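Long-range contact in tyrosine-protein phosphatase YwqE (Bacillus subtilis, PDB 3QY7), which removes phosphate from phosphotyrosine residues of the proteins YwqD, YwqF and Ssb in a manganese-dependent reaction: residues T102-I107 and E229-N234. Numbering follows the deposited sequence.
Sequences TKYILI and ELLLRN
N234 reaches across to K103 with its amide oxygen: K103 N donates to N234 OD1 over 2.9 Å at a nearly straight 162°, the donor standing above the amide plane. N234 OD1 also lies 3.3 Å from T102 CB, and the lysine chain passes the asparagine at about a right angle, K103 CE 3.5 Å from that oxygen. A bend at chi3 (74°) brings K103 NZ round to a water that in turn donates to N234 O. Deeper in, T102 CG2 packs 3.3 Å from L231 O, an oxygen accepting from N234 N. Beside it L231 extends with CG anti to the backbone N (chi1 174°) and runs alongside Y104 in the opposite direction; L231 CD1 sits 3.6 Å from Y104 CB, and L231 CB lies over one face of the Y104 ring near its rim, K103 CG over the other. In this TIM-barrel, PHP-like phosphatase the contact joins the entry of strand 104-108, flanked by strands 80-82 and 131-135, to the C-terminal end of helix 219-232. That helix closes with a Schellman motif, N234 at positive phi. On the strand side T102 OG1 accepts from Y104 N (3.1 Å) in an ST turn and is hydrogen-bonded to L99 O, while N100 ND2 makes a weak hydrogen bond to L232 O. Y104 OH is hydrogen-bonded to Q235 O and I237 N, tying the ring's far end to the chain leaving N234.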
ATOM      1  N   THR A 102       4.965   2.586  12.261  1.00 13.01           N
ATOM      2  CA  THR A 102       5.944   3.585  11.835  1.00 12.51           C
ATOM      3  C   THR A 102       5.276   4.924  11.552  1.00 12.40           C
ATOM      4  O   THR A 102       4.084   5.083  11.759  1.00 12.50           O
ATOM      5  CB  THR A 102       6.664   3.157  10.549  1.00 12.30           C
ATOM      6  OG1 THR A 102       5.727   3.205   9.449  1.00 12.87           O
ATOM      7  CG2 THR A 102       7.259   1.754  10.705  1.00 13.60           C
ATOM      8  N   LYS A 103       6.058   5.873  11.043  1.00 12.45           N
ATOM      9  CA  LYS A 103       5.532   7.180  10.680  1.00 13.27           C
ATOM     10  C   LYS A 103       4.721   7.162   9.395  1.00 13.30           C
ATOM     11  O   LYS A 103       4.136   8.174   9.042  1.00 13.54           O
ATOM     12  CB  LYS A 103       6.665   8.186  10.536  1.00 13.46           C
ATOM     13  CG  LYS A 103       7.489   8.049   9.270  1.00 16.45           C
ATOM     14  CD  LYS A 103       8.571   9.100   9.216  1.00 20.34           C
ATOM     15  CE  LYS A 103       9.675   8.781  10.180  1.00 23.04           C
ATOM     16  NZ  LYS A 103      10.567   9.977  10.342  1.00 25.70           N
ATOM     17  N   TYR A 104       4.720   6.031   8.691  1.00 12.40           N
ATOM     18  CA  TYR A 104       4.019   5.924   7.407  1.00 12.64           C
ATOM     19  C   TYR A 104       2.599   5.430   7.612  1.00 12.44           C
ATOM     20  O   TYR A 104       2.374   4.430   8.284  1.00 13.69           O
ATOM     21  CB  TYR A 104       4.786   4.986   6.470  1.00 11.51           C
ATOM     22  CG  TYR A 104       6.154   5.523   6.140  1.00 11.65           C
ATOM     23  CD1 TYR A 104       6.345   6.375   5.056  1.00 12.45           C
ATOM     24  CD2 TYR A 104       7.250   5.240   6.962  1.00 12.43           C
ATOM     25  CE1 TYR A 104       7.600   6.895   4.769  1.00 12.95           C
ATOM     26  CE2 TYR A 104       8.511   5.750   6.687  1.00 11.98           C
ATOM     27  CZ  TYR A 104       8.679   6.580   5.592  1.00 14.60           C
ATOM     28  OH  TYR A 104       9.916   7.104   5.312  1.00 16.92           O
ATOM     29  N   ILE A 105       1.629   6.137   7.041  1.00 12.47           N
ATOM     30  CA  ILE A 105       0.235   5.788   7.234  1.00 12.87           C
ATOM     31  C   ILE A 105      -0.406   5.648   5.863  1.00 12.21           C
ATOM     32  O   ILE A 105      -0.176   6.498   4.992  1.00 12.48           O
ATOM     33  CB  ILE A 105      -0.517   6.833   8.136  1.00 14.26           C
ATOM     34  CG1 ILE A 105      -1.994   6.487   8.301  1.00 15.68           C
ATOM     35  CG2 ILE A 105      -0.269   8.270   7.689  1.00 16.02           C
ATOM     36  CD1 ILE A 105      -2.737   7.405   9.279  1.00 19.64           C
ATOM     37  N   LEU A 106      -1.157   4.563   5.670  1.00 11.30           N
ATOM     38  CA  LEU A 106      -1.749   4.246   4.357  1.00 10.95           C
ATOM     39  C   LEU A 106      -3.151   4.817   4.263  1.00 10.82           C
ATOM     40  O   LEU A 106      -4.070   4.349   4.926  1.00 11.50           O
ATOM     41  CB  LEU A 106      -1.747   2.723   4.134  1.00  9.91           C
ATOM     42  CG  LEU A 106      -2.194   2.248   2.740  1.00  9.58           C
ATOM     43  CD1 LEU A 106      -1.246   2.736   1.658  1.00 11.48           C
ATOM     44  CD2 LEU A 106      -2.312   0.736   2.727  1.00  8.87           C
ATOM     45  N   ILE A 107      -3.275   5.860   3.444  1.00 11.41           N
ATOM     46  CA  ILE A 107      -4.514   6.607   3.279  1.00 12.59           C
ATOM     47  C   ILE A 107      -5.034   6.367   1.870  1.00 12.47           C
ATOM     48  O   ILE A 107      -4.305   6.572   0.897  1.00 12.93           O
ATOM     49  CB  ILE A 107      -4.257   8.120   3.488  1.00 13.32           C
ATOM     50  CG1 ILE A 107      -3.676   8.392   4.885  1.00 14.57           C
ATOM     51  CG2 ILE A 107      -5.542   8.952   3.248  1.00 14.00           C
ATOM     52  CD1 ILE A 107      -4.578   8.024   6.027  1.00 17.33           C
ATOM     53  N   GLU A 229      11.899  -1.403   2.775  1.00 13.15           N
ATOM     54  CA  GLU A 229      12.831  -1.721   3.868  1.00 13.36           C
ATOM     55  C   GLU A 229      13.048  -0.492   4.746  1.00 12.88           C
ATOM     56  O   GLU A 229      13.078  -0.588   5.985  1.00 14.21           O
ATOM     57  CB  GLU A 229      14.187  -2.231   3.336  1.00 13.44           C
ATOM     58  CG  GLU A 229      14.157  -3.530   2.554  1.00 15.85           C
ATOM     59  CD  GLU A 229      14.206  -4.805   3.415  1.00 17.05           C
ATOM     60  OE1 GLU A 229      14.146  -5.900   2.819  1.00 20.37           O
ATOM     61  OE2 GLU A 229      14.289  -4.731   4.659  1.00 20.81           O
ATOM     62  N   LEU A 230      13.195   0.676   4.116  1.00 11.80           N
ATOM     63  CA  LEU A 230      13.328   1.912   4.882  1.00 11.80           C
ATOM     64  C   LEU A 230      12.087   2.187   5.710  1.00 12.67           C
ATOM     65  O   LEU A 230      12.182   2.550   6.883  1.00 12.50           O
ATOM     66  CB  LEU A 230      13.643   3.121   3.975  1.00 11.62           C
ATOM     67  CG  LEU A 230      14.988   3.071   3.254  1.00 13.33           C
ATOM     68  CD1 LEU A 230      14.989   4.103   2.149  1.00 12.04           C
ATOM     69  CD2 LEU A 230      16.163   3.287   4.224  1.00 12.45           C
ATOM     70  N   LEU A 231      10.917   2.005   5.101  1.00 11.35           N
ATOM     71  CA  LEU A 231       9.652   2.156   5.810  1.00 12.22           C
ATOM     72  C   LEU A 231       9.591   1.207   7.006  1.00 12.94           C
ATOM     73  O   LEU A 231       9.252   1.616   8.096  1.00 12.00           O
ATOM     74  CB  LEU A 231       8.472   1.912   4.858  1.00 12.53           C
ATOM     75  CG  LEU A 231       7.081   1.904   5.473  1.00 11.88           C
ATOM     76  CD1 LEU A 231       6.018   2.330   4.453  1.00 11.71           C
ATOM     77  CD2 LEU A 231       6.712   0.560   6.097  1.00 13.11           C
ATOM     78  N   LEU A 232       9.911  -0.051   6.809  1.00 14.29           N
ATOM     79  CA  LEU A 232       9.826  -1.010   7.882  1.00 15.82           C
ATOM     80  C   LEU A 232      10.609  -0.591   9.100  1.00 16.98           C
ATOM     81  O   LEU A 232      10.125  -0.789  10.207  1.00 17.05           O
ATOM     82  CB  LEU A 232      10.252  -2.400   7.417  1.00 16.45           C
ATOM     83  CG  LEU A 232       9.835  -3.521   8.370  1.00 18.99           C
ATOM     84  CD1 LEU A 232       8.359  -3.680   8.273  1.00 21.11           C
ATOM     85  CD2 LEU A 232      10.436  -4.781   7.972  1.00 20.72           C
ATOM     86  N   ARG A 233      11.798  -0.024   8.861  1.00 16.90           N
ATOM     87  CA  ARG A 233      12.756   0.438   9.878  1.00 17.93           C
ATOM     88  C   ARG A 233      12.434   1.840  10.407  1.00 17.85           C
ATOM     89  O   ARG A 233      13.163   2.363  11.253  1.00 18.64           O
ATOM     90  CB  ARG A 233      14.182   0.475   9.306  1.00 18.41           C
ATOM     91  CG  ARG A 233      14.816  -0.872   8.976  1.00 22.03           C
ATOM     92  CD  ARG A 233      16.161  -0.689   8.271  1.00 25.22           C
ATOM     93  NE  ARG A 233      16.864  -1.963   8.088  1.00 30.36           N
ATOM     94  CZ  ARG A 233      17.703  -2.500   8.979  1.00 31.15           C
ATOM     95  NH1 ARG A 233      17.969  -1.877  10.120  1.00 31.99           N
ATOM     96  NH2 ARG A 233      18.286  -3.661   8.720  1.00 31.33           N
ATOM     97  N   ASN A 234      11.356   2.431   9.904  1.00 16.88           N
ATOM     98  CA  ASN A 234      10.935   3.793  10.254  1.00 16.29           C
ATOM     99  C   ASN A 234      11.962   4.855   9.851  1.00 16.32           C
ATOM    100  O   ASN A 234      12.086   5.908  10.490  1.00 16.24           O
ATOM    101  CB  ASN A 234      10.561   3.903  11.737  1.00 15.85           C
ATOM    102  CG  ASN A 234       9.675   5.103  12.023  1.00 15.63           C
ATOM    103  OD1 ASN A 234       8.884   5.530  11.182  1.00 14.61           O
ATOM    104  ND2 ASN A 234       9.837   5.677  13.201  1.00 17.52           N
TER
HETATM  105  O   HOH W   1      12.686   8.512  10.305  1.00 32.38           O